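Local coordinates for putative flagellar motor switch protein FliN (Thermotoga maritima, PDB 1O6A), which probably forms part of the C-ring switch complex of the flagellar motor, which sets the direction of flagellar rotation, at residues E83-S86 with P87-L91; K35-L38 with E39-H42. All blocks are in the same frame, centred on the assembly; numbering follows the deposited sequence.

Interaction 1. Residues E83-S86 with P87-L91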
loop_
_atom_site.group_PDB
_atom_site.type_symbol
_atom_site.label_atom_id
_atom_site.label_comp_id
_atom_site.label_asym_id
_atom_site.label_seq_id
_atom_site.Cartn_x
_atom_site.Cartn_y
_atom_site.Cartn_z
ATOM N N GLU A 83 10.497 -0.733 -11.692
ATOM C CA GLU A 83 11.715 -1.177 -11.042
ATOM C C GLU A 83 11.390 -2.520 -10.398
ATOM O O GLU A 83 10.362 -2.680 -9.764
ATOM C CB GLU A 83 12.198 -0.214 -9.948
ATOM C CG GLU A 83 12.570 1.187 -10.412
ATOM C CD GLU A 83 12.793 2.131 -9.249
ATOM O OE1 GLU A 83 13.256 1.672 -8.177
ATOM O OE2 GLU A 83 12.461 3.322 -9.386
ATOM N N ILE A 84 12.246 -3.493 -10.556
ATOM C CA ILE A 84 11.999 -4.771 -9.845
ATOM C C ILE A 84 13.294 -5.501 -9.547
ATOM O O ILE A 84 14.225 -5.391 -10.295
ATOM C CB ILE A 84 10.990 -5.611 -10.640
ATOM C CG1 ILE A 84 10.492 -6.807 -9.823
ATOM C CG2 ILE A 84 11.586 -6.050 -12.012
ATOM C CD1 ILE A 84 9.261 -7.443 -10.422
ATOM N N VAL A 85 13.350 -6.238 -8.430
ATOM C CA VAL A 85 14.522 -7.057 -8.135
ATOM C C VAL A 85 14.510 -8.296 -9.012
ATOM O O VAL A 85 13.477 -8.658 -9.606
ATOM C CB VAL A 85 14.593 -7.431 -6.656
ATOM C CG1 VAL A 85 14.689 -6.208 -5.750
ATOM C CG2 VAL A 85 13.421 -8.275 -6.248
ATOM N N SER A 86 15.653 -8.965 -9.105
ATOM C CA SER A 86 15.752 -10.193 -9.909
ATOM C C SER A 86 14.824 -11.289 -9.355
ATOM O O SER A 86 14.483 -11.278 -8.162
ATOM C CB SER A 86 17.180 -10.717 -9.947
ATOM O OG SER A 86 17.523 -11.280 -8.692
ATOM N N PRO A 87 14.399 -12.228 -10.209
ATOM C CA PRO A 87 13.566 -13.338 -9.737
ATOM C C PRO A 87 14.212 -14.113 -8.590
ATOM O O PRO A 87 13.510 -14.494 -7.682
ATOM C CB PRO A 87 13.381 -14.212 -10.992
ATOM C CG PRO A 87 13.575 -13.264 -12.120
ATOM C CD PRO A 87 14.647 -12.333 -11.665
ATOM N N LYS A 88 15.519 -14.301 -8.615
ATOM C CA LYS A 88 16.227 -14.914 -7.502
ATOM C C LYS A 88 16.106 -14.083 -6.221
ATOM O O LYS A 88 15.875 -14.632 -5.147
ATOM C CB LYS A 88 17.698 -15.080 -7.856
ATOM C CG LYS A 88 18.468 -15.900 -6.841
ATOM C CD LYS A 88 19.860 -16.278 -7.362
ATOM C CE LYS A 88 20.910 -16.264 -6.239
ATOM N NZ LYS A 88 21.556 -14.926 -6.094
ATOM N N GLU A 89 16.237 -12.757 -6.326
ATOM C CA GLU A 89 16.096 -11.901 -5.137
ATOM C C GLU A 89 14.674 -11.898 -4.594
ATOM O O GLU A 89 14.468 -11.759 -3.386
ATOM C CB GLU A 89 16.575 -10.481 -5.422
ATOM C CG GLU A 89 18.086 -10.418 -5.686
ATOM C CD GLU A 89 18.585 -9.062 -6.200
ATOM O OE1 GLU A 89 17.891 -8.368 -6.992
ATOM O OE2 GLU A 89 19.720 -8.689 -5.830
ATOM N N ARG A 90 13.683 -12.082 -5.464
ATOM C CA ARG A 90 12.290 -12.110 -5.014
ATOM C C ARG A 90 12.082 -13.360 -4.129
ATOM O O ARG A 90 11.438 -13.305 -3.081
ATOM C CB ARG A 90 11.329 -12.166 -6.214
ATOM C CG ARG A 90 11.278 -10.933 -7.071
ATOM C CD ARG A 90 10.538 -11.099 -8.383
ATOM N NE ARG A 90 11.316 -10.535 -9.480
ATOM C CZ ARG A 90 10.936 -10.494 -10.743
ATOM N NH1 ARG A 90 9.771 -11.016 -11.137
ATOM N NH2 ARG A 90 11.751 -9.927 -11.630
ATOM N N LEU A 91 12.634 -14.482 -4.563
ATOM C CA LEU A 91 12.588 -15.707 -3.765
ATOM C C LEU A 91 13.252 -15.553 -2.419
ATOM O O LEU A 91 12.734 -16.044 -1.408
ATOM C CB LEU A 91 13.281 -16.846 -4.508
ATOM C CG LEU A 91 12.355 -17.743 -5.295
ATOM C CD1 LEU A 91 13.193 -18.844 -5.947
ATOM C CD2 LEU A 91 11.240 -18.338 -4.382
#

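Interaction 2. Residues K35-L38 with E39-H42. Unlike the reference sequence in segment 39-42: H42 (reference Pro).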
loop_
_atom_site.group_PDB
_atom_site.type_symbol
_atom_site.label_atom_id
_atom_site.label_comp_id
_atom_site.label_asym_id
_atom_site.label_seq_id
_atom_site.Cartn_x
_atom_site.Cartn_y
_atom_site.Cartn_z
ATOM N N LYS A 35 -2.845 10.628 19.730
ATOM C CA LYS A 35 -3.581 11.879 19.840
ATOM C C LYS A 35 -3.978 12.443 18.482
ATOM O O LYS A 35 -5.129 12.826 18.296
ATOM C CB LYS A 35 -2.795 12.921 20.648
ATOM C CG LYS A 35 -3.413 14.296 20.680
ATOM C CD LYS A 35 -2.600 15.212 21.611
ATOM C CE LYS A 35 -3.266 16.559 21.805
ATOM N NZ LYS A 35 -2.900 17.477 20.688
ATOM N N ARG A 36 -3.046 12.485 17.530
ATOM C CA ARG A 36 -3.350 13.020 16.220
ATOM C C ARG A 36 -4.373 12.126 15.495
ATOM O O ARG A 36 -5.300 12.627 14.886
ATOM C CB ARG A 36 -2.076 13.191 15.406
ATOM C CG ARG A 36 -2.239 13.407 13.924
ATOM C CD ARG A 36 -2.981 14.647 13.510
ATOM N NE ARG A 36 -2.990 14.815 12.032
ATOM C CZ ARG A 36 -3.908 15.565 11.357
ATOM N NH1 ARG A 36 -4.871 16.188 12.021
ATOM N NH2 ARG A 36 -3.849 15.685 10.014
ATOM N N VAL A 37 -4.259 10.804 15.664
ATOM C CA VAL A 37 -5.187 9.879 15.035
ATOM C C VAL A 37 -6.603 10.143 15.548
ATOM O O VAL A 37 -7.551 10.163 14.769
ATOM C CB VAL A 37 -4.787 8.407 15.287
ATOM C CG1 VAL A 37 -5.850 7.464 14.745
ATOM C CG2 VAL A 37 -3.542 8.105 14.609
ATOM N N LEU A 38 -6.757 10.363 16.850
ATOM C CA LEU A 38 -8.068 10.639 17.407
ATOM C C LEU A 38 -8.642 12.013 17.031
ATOM O O LEU A 38 -9.851 12.214 17.027
ATOM C CB LEU A 38 -8.068 10.491 18.939
ATOM C CG LEU A 38 -7.659 9.084 19.344
ATOM C CD1 LEU A 38 -7.522 8.963 20.874
ATOM C CD2 LEU A 38 -8.625 8.042 18.775
ATOM N N GLU A 39 -7.778 12.955 16.747
ATOM C CA GLU A 39 -8.201 14.307 16.398
ATOM C C GLU A 39 -8.444 14.529 14.935
ATOM O O GLU A 39 -8.925 15.609 14.539
ATOM C CB GLU A 39 -7.122 15.302 16.854
ATOM C CG GLU A 39 -7.119 15.484 18.362
ATOM C CD GLU A 39 -5.980 16.359 18.843
ATOM O OE1 GLU A 39 -5.018 16.622 18.061
ATOM O OE2 GLU A 39 -6.045 16.735 20.033
HETATM N N MSE A 40 -8.060 13.595 14.075
HETATM C CA MSE A 40 -8.310 13.795 12.665
HETATM C C MSE A 40 -9.787 13.878 12.347
HETATM O O MSE A 40 -10.616 13.233 12.995
HETATM C CB MSE A 40 -7.676 12.668 11.836
HETATM C CG MSE A 40 -6.224 12.697 11.975
HETATM SE SE MSE A 40 -5.468 11.517 10.602
HETATM C CE MSE A 40 -6.164 9.997 11.047
ATOM N N ILE A 41 -10.097 14.645 11.318
ATOM C CA ILE A 41 -11.466 14.890 10.871
ATOM C C ILE A 41 -11.584 14.720 9.348
ATOM O O ILE A 41 -10.592 14.600 8.657
ATOM C CB ILE A 41 -11.904 16.330 11.309
ATOM C CG1 ILE A 41 -11.009 17.410 10.687
ATOM C CG2 ILE A 41 -11.921 16.413 12.804
ATOM C CD1 ILE A 41 -11.651 18.810 10.722
ATOM N N HIS A 42 -12.807 14.685 8.832
ATOM C CA HIS A 42 -13.032 14.796 7.389
ATOM C C HIS A 42 -12.301 16.030 6.896
ATOM O O HIS A 42 -12.412 17.114 7.503
ATOM C CB HIS A 42 -14.518 14.926 7.081
ATOM C CG HIS A 42 -15.274 13.663 7.312
ATOM N ND1 HIS A 42 -15.854 13.349 8.525
ATOM C CD2 HIS A 42 -15.506 12.603 6.499
ATOM C CE1 HIS A 42 -16.415 12.153 8.451
ATOM N NE2 HIS A 42 -16.222 11.678 7.232
HETATM O O HOH W 1 -11.636 13.959 15.945
#

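Interaction 1. Residues E83-S86 with P87-L91
P87, the first residue of helix 87-94, rests its ring on S86, with P87 CD 3.5 Å from S86 CB, a tight approach. K88 adds little: its CB passes near S86 OG and its chain then leads off toward a long, weak ion pair with E92. E89 is tied to S86 twice. Its backbone N donates to S86 OG over 3.1 Å (N-H...O 158°), and its extended side chain reaches back along the turn, where E89 OE1 takes the backbone N-H of S86 at 3.1 Å, on the anti side of the carboxylate. The serine hydroxyl can cap the helix because chi1 of 73° sets OG between backbone N and carbonyl carbon. The same E89 OE1 lies 3.4 Å from V85 CB. R90 closes the turn through its N, bonded to S86 O, while its side chain runs back past V85, CG against V85 CG2. R90 NE and NH2 both grip V85 O side-on, each at 2.9 Å, with the acceptor near the guanidinium plane, which restrains the rotation of that group. I84 CD1 sits over the centre of one guanidinium face, 3.5 Å from R90 CZ, and P87 CG lies over the opposite face, offset toward the rim. R90 NH1 donates to V37 O and M40 O of the second subunit. The reciprocal S86-E89 bonds make a capping box, here starting the C-terminal helix just after strand 76-84 ends.

Interaction 2. Residues K35-L38 with E39-H42
K35 and E39, one helical turn apart, pair as a salt bridge with weak geometry: K35 NZ lies 3.3 Å from E39 OE2 and slightly farther from OE1. The lysine chain runs out extended (chi1 173°, CG opposite the backbone N) and bends only at its last torsion, which brings NZ to the carboxylate. The backbone N of E39 donates to K35 O over 3.1 Å and, more weakly, to R36 O. R36 O also accepts a weak bond from M40 N at 3.0 Å with an N-H...O angle of 124°. The weak bonds to R36 O mark the C-terminal end of helix 34-39, since M40 is the first residue to leave helical geometry as the chain enters the loop before strand 45-51. L38 O is met instead by a water, 2.7 Å away, that also donates to M40 O and so bridges the two carbonyls. The carbonyls of V37 and M40 are also satisfied across the subunit interface. The selenomethionine M40 lays CG over one face of the R36 guanidinium, offset toward the rim and 3.7 Å from R36 CZ, the two side chains crossing at about a right angle. Beyond the selenium, its CE loosely approaches V37 CG1, and both residues also pack on M32 of strand 20-33.

In the fold
Interactions 1 and 2 stand on opposite sides of the chain's centre, with nearest atoms about 28 Å apart, and within one chain they share no element. Interaction 1 is a surface contact where a helix begins, held by directional bonds between serine, glutamate and arginine side chains and the backbone; interaction 2 is partly buried where a helix ends, with weaker backbone bonds, a loose ion pair and a bridging water. The dimer brings the two kinds of site together: interaction 1 of one subunit meets interaction 2 of the other, where I84 packs on H42, a residue that differs from the reference sequence, and R90 and L91 pack on L38.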